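Local structure of Nadp(h)-dependent ketose reductase (Bemisia argentifolii, 1E3J) at residues D4-V9 with F323-T328; G65-G70 with T342-I347; G148-P153 with C313-L318. The protein probably catalyses the reversible NADP(H)-dependent reduction of fructose to sorbitol, as a zinc-dependent ketose reductase of the alcohol dehydrogenase family. All blocks are in the same frame, centred on the assembly; numbering follows the deposited sequence.

In the fold
The three contacts run in series through the enzyme. Contact 1 ties the N-terminal strand to the turn after strand 319-324, the Ala8 side chain about 11 Å from that of His66. Contact 2 supplies His66 and Glu67 to a zinc site that also includes Cys41; its centre is 13 Å from that of contact 1, and neighbouring parallel strands join the two, where Phe323 N probably bonds to Met346 O at 2.8 Å. Contact 3, its centre 9 Å from that of contact 2, meets it through a probable Lys344 N to Leu318 O bond of 3.0 Å, and its Leu150 side chain lies about 10 Å from that same zinc. Contacts 1 and 3 do not touch.

Contact 1: D4-V9 with F323-T328; sequences DNLSAV and FKLEQT
Leu325 O is gripped twice by Thr328: the hydroxyl OG1 of Thr328 donates to Leu325 O at 2.7 Å, in the carbonyl plane and on a lone pair, and Thr328 N adds a second bond to the same oxygen at 3.1 Å. This double hold fixes the turn that leads from strand 319-324 into helix 328-337, with Gln327 at the N-cap position. Because OG1 sits beside the backbone N (chi1 -70°), the methyl CG2 of Thr328 is left anti to that N and reaches CB of Ala8 at 4.1 Å. The other half of the contact pairs two leucines whose side chains run past each other in opposite directions. CD2 of Leu6 rests 3.9 Å from CG of Leu325, while CD2 of Leu325 slips alongside Leu6 and stops 3.6 Å from its backbone O. In zinc-containing alcohol dehydrogenases the chain leaves the catalytic domain, builds the coenzyme-binding Rossmann domain and then returns; here the first strand, 6-12, meets that returning stretch with 313 residues between the two segments. Leu18 of strand 15-20, the partner of 6-12 in an antiparallel sheet, touches both Leu6 and Thr328 and so spans the seam. At the outer margin the aliphatic CG of Glu326 grazes CD2 of Leu6, and its carboxylate turns to a salt bridge with Arg127.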
loop_
_atom_site.group_PDB
_atom_site.type_symbol
_atom_site.label_atom_id
_atom_site.label_comp_id
_atom_site.label_asym_id
_atom_site.label_seq_id
_atom_site.Cartn_x
_atom_site.Cartn_y
_atom_site.Cartn_z
ATOM N N ASP A 4 -49.270 -8.873 11.278
ATOM C CA ASP A 4 -48.719 -8.182 10.086
ATOM C C ASP A 4 -47.196 -8.098 10.193
ATOM O O ASP A 4 -46.566 -7.248 9.553
ATOM C CB ASP A 4 -49.330 -6.781 9.947
ATOM C CG ASP A 4 -49.219 -5.957 11.221
ATOM O OD1 ASP A 4 -48.791 -6.514 12.276
ATOM O OD2 ASP A 4 -49.574 -4.743 11.158
ATOM N N ASN A 5 -46.623 -8.960 11.038
ATOM C CA ASN A 5 -45.175 -9.059 11.168
ATOM C C ASN A 5 -44.726 -10.510 11.315
ATOM O O ASN A 5 -44.065 -10.892 12.302
ATOM C CB ASN A 5 -44.616 -8.220 12.325
ATOM C CG ASN A 5 -43.092 -8.060 12.226
ATOM O OD1 ASN A 5 -42.524 -8.104 11.130
ATOM N ND2 ASN A 5 -42.432 -7.880 13.364
ATOM N N LEU A 6 -45.118 -11.325 10.338
ATOM C CA LEU A 6 -44.723 -12.733 10.307
ATOM C C LEU A 6 -43.185 -12.714 10.233
ATOM O O LEU A 6 -42.605 -11.864 9.544
ATOM C CB LEU A 6 -45.277 -13.413 9.048
ATOM C CG LEU A 6 -44.856 -14.881 8.902
ATOM C CD1 LEU A 6 -45.421 -15.685 10.092
ATOM C CD2 LEU A 6 -45.356 -15.451 7.564
ATOM N N SER A 7 -42.539 -13.652 10.910
ATOM C CA SER A 7 -41.080 -13.701 10.951
ATOM C C SER A 7 -40.649 -15.137 10.932
ATOM O O SER A 7 -41.352 -15.979 11.466
ATOM C CB SER A 7 -40.579 -13.063 12.249
ATOM O OG SER A 7 -41.321 -11.878 12.517
ATOM N N ALA A 8 -39.513 -15.432 10.312
ATOM C CA ALA A 8 -39.032 -16.798 10.289
ATOM C C ALA A 8 -38.094 -17.006 11.488
ATOM O O ALA A 8 -36.943 -16.573 11.454
ATOM C CB ALA A 8 -38.313 -17.065 8.982
ATOM N N VAL A 9 -38.583 -17.664 12.543
ATOM C CA VAL A 9 -37.811 -17.894 13.757
ATOM C C VAL A 9 -37.204 -19.289 13.893
ATOM O O VAL A 9 -37.907 -20.296 13.861
ATOM C CB VAL A 9 -38.661 -17.641 15.031
ATOM C CG1 VAL A 9 -37.768 -17.778 16.277
ATOM C CG2 VAL A 9 -39.328 -16.255 14.993
ATOM N N PHE A 323 -39.617 -17.572 -3.565
ATOM C CA PHE A 323 -40.656 -18.060 -2.664
ATOM C C PHE A 323 -41.153 -16.862 -1.864
ATOM O O PHE A 323 -40.433 -15.860 -1.715
ATOM C CB PHE A 323 -40.109 -19.083 -1.645
ATOM C CG PHE A 323 -39.608 -20.378 -2.250
ATOM C CD1 PHE A 323 -40.481 -21.470 -2.433
ATOM C CD2 PHE A 323 -38.274 -20.526 -2.608
ATOM C CE1 PHE A 323 -40.025 -22.678 -2.964
ATOM C CE2 PHE A 323 -37.804 -21.731 -3.140
ATOM C CZ PHE A 323 -38.679 -22.814 -3.319
ATOM N N LYS A 324 -42.372 -16.970 -1.347
ATOM C CA LYS A 324 -42.947 -15.938 -0.500
ATOM C C LYS A 324 -42.501 -16.294 0.934
ATOM O O LYS A 324 -42.009 -17.405 1.180
ATOM C CB LYS A 324 -44.475 -15.957 -0.612
ATOM C CG LYS A 324 -44.985 -15.545 -2.000
ATOM N N LEU A 325 -42.657 -15.362 1.861
ATOM C CA LEU A 325 -42.261 -15.602 3.232
ATOM C C LEU A 325 -42.989 -16.831 3.806
ATOM O O LEU A 325 -42.403 -17.646 4.542
ATOM C CB LEU A 325 -42.538 -14.337 4.054
ATOM C CG LEU A 325 -42.200 -14.378 5.543
ATOM C CD1 LEU A 325 -40.719 -14.709 5.766
ATOM C CD2 LEU A 325 -42.545 -13.033 6.165
ATOM N N GLU A 326 -44.261 -16.999 3.453
ATOM C CA GLU A 326 -44.998 -18.160 3.962
ATOM C C GLU A 326 -44.328 -19.498 3.570
ATOM O O GLU A 326 -44.463 -20.493 4.275
ATOM C CB GLU A 326 -46.457 -18.127 3.461
ATOM C CG GLU A 326 -47.278 -16.894 3.915
ATOM C CD GLU A 326 -46.993 -15.616 3.093
ATOM O OE1 GLU A 326 -46.097 -15.619 2.209
ATOM O OE2 GLU A 326 -47.672 -14.593 3.338
ATOM N N GLN A 327 -43.604 -19.530 2.451
ATOM C CA GLN A 327 -42.960 -20.769 2.012
ATOM C C GLN A 327 -41.473 -20.888 2.381
ATOM O O GLN A 327 -40.726 -21.640 1.746
ATOM C CB GLN A 327 -43.115 -20.936 0.497
ATOM C CG GLN A 327 -44.373 -21.660 0.063
ATOM C CD GLN A 327 -45.639 -20.857 0.353
ATOM O OE1 GLN A 327 -45.886 -19.797 -0.250
ATOM N NE2 GLN A 327 -46.453 -21.354 1.291
ATOM N N THR A 328 -41.059 -20.161 3.412
ATOM C CA THR A 328 -39.675 -20.168 3.854
ATOM C C THR A 328 -39.069 -21.557 4.002
ATOM O O THR A 328 -37.947 -21.804 3.536
ATOM C CB THR A 328 -39.523 -19.404 5.202
ATOM O OG1 THR A 328 -39.727 -18.009 4.975
ATOM C CG2 THR A 328 -38.134 -19.610 5.786
#

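Contact 2: G65-G70 with T342-I347; sequences GHEASG and TIKVMI. With ZN (zinc ion), chain C.
Glu67 presents its carboxylate to the ammonium group of Lys344, and the two side chains arrive from opposite directions. Lys344 NZ donates to Glu67 OE1 at 2.7 Å in a salt bridge; Glu67 OE1 accepts through its syn lone pair, on the side of OE2, which puts NZ 3.2 Å from Glu67 OE2. The second oxygen is taken by the metal: Glu67 OE2 binds the zinc at 2.3 Å, while OE1 stays 4.4 Å from the zinc, which makes the carboxylate a one-oxygen ligand with its other oxygen held by lysine. Glu67 reaches this point by running straight beyond CG (chi2 -178°), whereas Lys344 folds at chi2 and chi3, 62° and 66°, bringing its methylenes round before NZ meets the acid. CE of Lys344 follows at 3.5 Å from Glu67 OE1. This is the catalytic zinc site of the polyol dehydrogenase branch of the alcohol dehydrogenase family, where glutamate serves as a ligand beside cysteine and histidine: His66 NE2 binds the zinc at 2.2 Å, a water oxygen coordinates the zinc at 2.1 Å, and Cys41 completes the set. The two strands do not pair with each other; both are antiparallel neighbours of strand 30-40, and the nearest CA atoms, Glu67 and Met346, remain 9.2 Å apart, a gap that the long side chains bridge. Lys344 is thus a second-shell residue, held in turn by Ile40 O in strand 30-40, and its positive charge may polarise the carboxylate and so temper the donation from OE2. The imidazole of His66 also meets the ring of Phe115. Glu152, which packs against Glu67, has been seen as a ligand of this zinc site but does not bind the metal in this model.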
loop_
_atom_site.group_PDB
_atom_site.type_symbol
_atom_site.label_atom_id
_atom_site.label_comp_id
_atom_site.label_asym_id
_atom_site.label_seq_id
_atom_site.Cartn_x
_atom_site.Cartn_y
_atom_site.Cartn_z
ATOM N N GLY A 65 -32.096 -14.897 8.448
ATOM C CA GLY A 65 -32.016 -13.953 7.339
ATOM C C GLY A 65 -30.998 -12.824 7.444
ATOM O O GLY A 65 -30.979 -12.111 8.446
ATOM N N HIS A 66 -30.151 -12.657 6.423
ATOM C CA HIS A 66 -29.190 -11.563 6.415
ATOM C C HIS A 66 -28.839 -10.940 5.038
ATOM O O HIS A 66 -27.954 -10.089 4.944
ATOM C CB HIS A 66 -27.905 -12.011 7.130
ATOM C CG HIS A 66 -27.209 -13.142 6.447
ATOM N ND1 HIS A 66 -27.408 -14.458 6.800
ATOM C CD2 HIS A 66 -26.417 -13.162 5.346
ATOM C CE1 HIS A 66 -26.777 -15.246 5.944
ATOM N NE2 HIS A 66 -26.176 -14.481 5.055
ATOM N N GLU A 67 -29.479 -11.362 3.961
ATOM C CA GLU A 67 -29.177 -10.793 2.642
ATOM C C GLU A 67 -30.459 -10.117 2.234
ATOM O O GLU A 67 -31.282 -10.714 1.531
ATOM C CB GLU A 67 -28.849 -11.890 1.634
ATOM C CG GLU A 67 -27.719 -12.818 2.073
ATOM C CD GLU A 67 -27.389 -13.865 1.001
ATOM O OE1 GLU A 67 -28.076 -13.911 -0.048
ATOM O OE2 GLU A 67 -26.432 -14.645 1.214
ATOM N N ALA A 68 -30.609 -8.860 2.624
ATOM C CA ALA A 68 -31.863 -8.183 2.403
ATOM C C ALA A 68 -31.910 -6.758 1.911
ATOM O O ALA A 68 -30.890 -6.043 1.805
ATOM C CB ALA A 68 -32.634 -8.249 3.685
ATOM N N SER A 69 -33.150 -6.347 1.649
ATOM C CA SER A 69 -33.470 -5.004 1.221
ATOM C C SER A 69 -34.886 -4.717 1.715
ATOM O O SER A 69 -35.586 -5.605 2.213
ATOM C CB SER A 69 -33.436 -4.874 -0.291
ATOM O OG SER A 69 -34.384 -5.768 -0.835
ATOM N N GLY A 70 -35.314 -3.479 1.550
ATOM C CA GLY A 70 -36.634 -3.110 2.010
ATOM C C GLY A 70 -36.833 -1.621 1.876
ATOM O O GLY A 70 -35.929 -0.895 1.415
ATOM N N THR A 342 -29.967 -24.916 -9.213
ATOM C CA THR A 342 -30.132 -23.977 -8.115
ATOM C C THR A 342 -28.926 -23.063 -7.896
ATOM O O THR A 342 -27.793 -23.529 -7.702
ATOM C CB THR A 342 -30.385 -24.702 -6.793
ATOM O OG1 THR A 342 -31.525 -25.557 -6.924
ATOM C CG2 THR A 342 -30.635 -23.703 -5.689
ATOM N N ILE A 343 -29.157 -21.765 -7.950
ATOM C CA ILE A 343 -28.064 -20.856 -7.692
ATOM C C ILE A 343 -28.449 -20.107 -6.436
ATOM O O ILE A 343 -28.081 -20.505 -5.340
ATOM C CB ILE A 343 -27.850 -19.885 -8.841
ATOM C CG1 ILE A 343 -27.297 -20.644 -10.042
ATOM C CG2 ILE A 343 -26.899 -18.766 -8.413
ATOM C CD1 ILE A 343 -27.142 -19.781 -11.292
ATOM N N LYS A 344 -29.229 -19.053 -6.581
ATOM C CA LYS A 344 -29.630 -18.295 -5.413
ATOM C C LYS A 344 -31.143 -18.381 -5.168
ATOM O O LYS A 344 -31.944 -18.163 -6.083
ATOM C CB LYS A 344 -29.171 -16.831 -5.590
ATOM C CG LYS A 344 -29.682 -15.862 -4.546
ATOM C CD LYS A 344 -29.239 -16.161 -3.102
ATOM C CE LYS A 344 -27.740 -16.013 -2.860
ATOM N NZ LYS A 344 -27.488 -16.177 -1.378
ATOM N N VAL A 345 -31.525 -18.713 -3.932
ATOM C CA VAL A 345 -32.933 -18.821 -3.520
ATOM C C VAL A 345 -33.312 -17.518 -2.816
ATOM O O VAL A 345 -32.662 -17.125 -1.851
ATOM C CB VAL A 345 -33.146 -20.006 -2.534
ATOM C CG1 VAL A 345 -34.561 -20.019 -2.039
ATOM C CG2 VAL A 345 -32.799 -21.332 -3.211
ATOM N N MET A 346 -34.375 -16.882 -3.304
ATOM C CA MET A 346 -34.870 -15.604 -2.823
ATOM C C MET A 346 -36.306 -15.674 -2.260
ATOM O O MET A 346 -37.214 -16.280 -2.859
ATOM C CB MET A 346 -34.823 -14.602 -3.978
ATOM C CG MET A 346 -35.138 -13.176 -3.597
ATOM S SD MET A 346 -33.811 -12.358 -2.605
ATOM C CE MET A 346 -32.439 -12.576 -3.760
ATOM N N ILE A 347 -36.496 -15.022 -1.115
ATOM C CA ILE A 347 -37.755 -14.964 -0.418
ATOM C C ILE A 347 -38.282 -13.544 -0.397
ATOM O O ILE A 347 -37.614 -12.661 0.121
ATOM C CB ILE A 347 -37.600 -15.429 1.045
ATOM C CG1 ILE A 347 -36.930 -16.799 1.064
ATOM C CG2 ILE A 347 -38.979 -15.443 1.723
ATOM C CD1 ILE A 347 -36.739 -17.412 2.462
HETATM ZN ZN ZN C . -25.435 -15.219 3.166
HETATM O O HOH W 1 -23.538 -14.432 2.563
#

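Contact 3: G148-P153 with C313-L318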
loop_
_atom_site.group_PDB
_atom_site.type_symbol
_atom_site.label_atom_id
_atom_site.label_comp_id
_atom_site.label_asym_id
_atom_site.label_seq_id
_atom_site.Cartn_x
_atom_site.Cartn_y
_atom_site.Cartn_z
ATOM N N GLY A 148 -31.062 -5.152 -4.775
ATOM C CA GLY A 148 -30.458 -4.691 -3.539
ATOM C C GLY A 148 -30.168 -5.843 -2.588
ATOM O O GLY A 148 -29.133 -5.820 -1.870
ATOM N N ALA A 149 -31.053 -6.857 -2.578
ATOM C CA ALA A 149 -30.846 -8.017 -1.692
ATOM C C ALA A 149 -29.636 -8.809 -2.160
ATOM O O ALA A 149 -28.938 -9.446 -1.378
ATOM C CB ALA A 149 -32.144 -8.971 -1.645
ATOM N N LEU A 150 -29.374 -8.753 -3.444
ATOM C CA LEU A 150 -28.225 -9.459 -3.975
ATOM C C LEU A 150 -26.876 -8.675 -3.783
ATOM O O LEU A 150 -25.788 -9.184 -4.128
ATOM C CB LEU A 150 -28.488 -9.746 -5.443
ATOM C CG LEU A 150 -29.663 -10.736 -5.685
ATOM C CD1 LEU A 150 -30.270 -10.463 -7.061
ATOM C CD2 LEU A 150 -29.185 -12.195 -5.546
ATOM N N LEU A 151 -26.942 -7.464 -3.224
ATOM C CA LEU A 151 -25.705 -6.686 -3.019
ATOM C C LEU A 151 -24.876 -7.304 -1.896
ATOM O O LEU A 151 -23.684 -7.108 -1.854
ATOM C CB LEU A 151 -26.011 -5.235 -2.657
ATOM C CG LEU A 151 -26.756 -4.461 -3.732
ATOM C CD1 LEU A 151 -26.856 -3.001 -3.293
ATOM C CD2 LEU A 151 -26.024 -4.558 -5.041
ATOM N N GLU A 152 -25.522 -8.044 -0.988
ATOM C CA GLU A 152 -24.821 -8.676 0.119
ATOM C C GLU A 152 -23.850 -9.712 -0.441
ATOM O O GLU A 152 -22.678 -9.684 -0.096
ATOM C CB GLU A 152 -25.810 -9.307 1.118
ATOM C CG GLU A 152 -25.227 -9.704 2.501
ATOM C CD GLU A 152 -24.415 -11.004 2.490
ATOM O OE1 GLU A 152 -24.545 -11.825 1.543
ATOM O OE2 GLU A 152 -23.660 -11.244 3.458
ATOM N N PRO A 153 -24.312 -10.661 -1.292
ATOM C CA PRO A 153 -23.290 -11.607 -1.790
ATOM C C PRO A 153 -22.363 -10.984 -2.858
ATOM O O PRO A 153 -21.194 -11.383 -2.989
ATOM C CB PRO A 153 -24.120 -12.800 -2.333
ATOM C CG PRO A 153 -25.478 -12.189 -2.650
ATOM C CD PRO A 153 -25.675 -11.198 -1.471
ATOM N N CYS A 313 -22.961 -5.279 -13.745
ATOM C CA CYS A 313 -23.232 -6.574 -13.168
ATOM C C CYS A 313 -24.706 -6.858 -13.145
ATOM O O CYS A 313 -25.489 -6.110 -12.549
ATOM C CB CYS A 313 -22.718 -6.638 -11.724
ATOM S SG CYS A 313 -20.970 -6.551 -11.649
ATOM N N ASN A 314 -25.071 -7.939 -13.804
ATOM C CA ASN A 314 -26.431 -8.403 -13.828
ATOM C C ASN A 314 -26.418 -9.413 -12.689
ATOM O O ASN A 314 -25.847 -10.494 -12.829
ATOM C CB ASN A 314 -26.702 -9.144 -15.136
ATOM C CG ASN A 314 -28.060 -9.863 -15.133
ATOM O OD1 ASN A 314 -28.598 -10.207 -14.063
ATOM N ND2 ASN A 314 -28.602 -10.119 -16.338
ATOM N N VAL A 315 -26.997 -9.079 -11.546
ATOM C CA VAL A 315 -27.010 -10.059 -10.472
ATOM C C VAL A 315 -28.367 -10.747 -10.425
ATOM O O VAL A 315 -28.496 -11.806 -9.835
ATOM C CB VAL A 315 -26.723 -9.422 -9.076
ATOM C CG1 VAL A 315 -25.279 -8.924 -9.014
ATOM C CG2 VAL A 315 -27.690 -8.299 -8.802
ATOM N N LYS A 316 -29.374 -10.140 -11.054
ATOM C CA LYS A 316 -30.722 -10.699 -11.053
ATOM C C LYS A 316 -30.754 -12.102 -11.670
ATOM O O LYS A 316 -31.517 -12.964 -11.221
ATOM C CB LYS A 316 -31.707 -9.745 -11.778
ATOM C CG LYS A 316 -31.539 -9.645 -13.313
ATOM C CD LYS A 316 -32.087 -8.306 -13.900
ATOM C CE LYS A 316 -33.552 -8.021 -13.489
ATOM N NZ LYS A 316 -34.072 -6.667 -13.920
ATOM N N GLN A 317 -29.906 -12.352 -12.663
ATOM C CA GLN A 317 -29.875 -13.672 -13.293
ATOM C C GLN A 317 -29.460 -14.745 -12.297
ATOM O O GLN A 317 -29.456 -15.920 -12.634
ATOM C CB GLN A 317 -28.871 -13.703 -14.443
ATOM C CG GLN A 317 -27.396 -13.708 -13.975
ATOM C CD GLN A 317 -26.450 -13.415 -15.120
ATOM O OE1 GLN A 317 -26.372 -14.192 -16.073
ATOM N NE2 GLN A 317 -25.734 -12.275 -15.050
ATOM N N LEU A 318 -29.091 -14.352 -11.084
ATOM C CA LEU A 318 -28.633 -15.316 -10.082
ATOM C C LEU A 318 -29.786 -15.966 -9.342
ATOM O O LEU A 318 -29.644 -17.024 -8.739
ATOM C CB LEU A 318 -27.717 -14.628 -9.057
ATOM C CG LEU A 318 -26.186 -14.663 -9.180
ATOM C CD1 LEU A 318 -25.748 -14.942 -10.595
ATOM C CD2 LEU A 318 -25.626 -13.323 -8.670
#
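From Leu150 CB, the side chain meets Val315 at once: CB lies 3.7 Å from CG2 of Val315. With CG beside the backbone N (chi1 -66°), the branch then carries CD1 forward until it sits 3.8 Å from the same Val315 CG2 and 3.6 Å from Val315 O, with CA of Lys316 at 4.0 Å. The other methyl, CD2, turns instead toward Met346 and the folded methylenes of Lys344, so the leucine fills the angle between the loop and strand 344-348. Val315 slides past it in the opposite direction and also packs on Leu186 of helix 179-190. The loop itself is braced from within. Asn314 OD1 accepts from Gln317 N at 2.9 Å, an Asx motif, and Gln317 NE2 donates back to Asn314 O in a nearly straight bond (2.8 Å, 175°), while Gln317 OE1 accepts a hydrogen bond from Asn210 ND2. This loop leads from helix 301-309 into strand 319-324, and it meets the turn between helices 145-149 and 151-164 where the Rossmann and catalytic domains adjoin. Across the contact there is no hydrogen bond and no charge pair; apolar carbons of Leu150 meet a valine methyl and the loop backbone, which implies a junction held by shape and burial of apolar surface, while polar groups of the loop are satisfied within it or by neighbours such as Asn210, not across the contact.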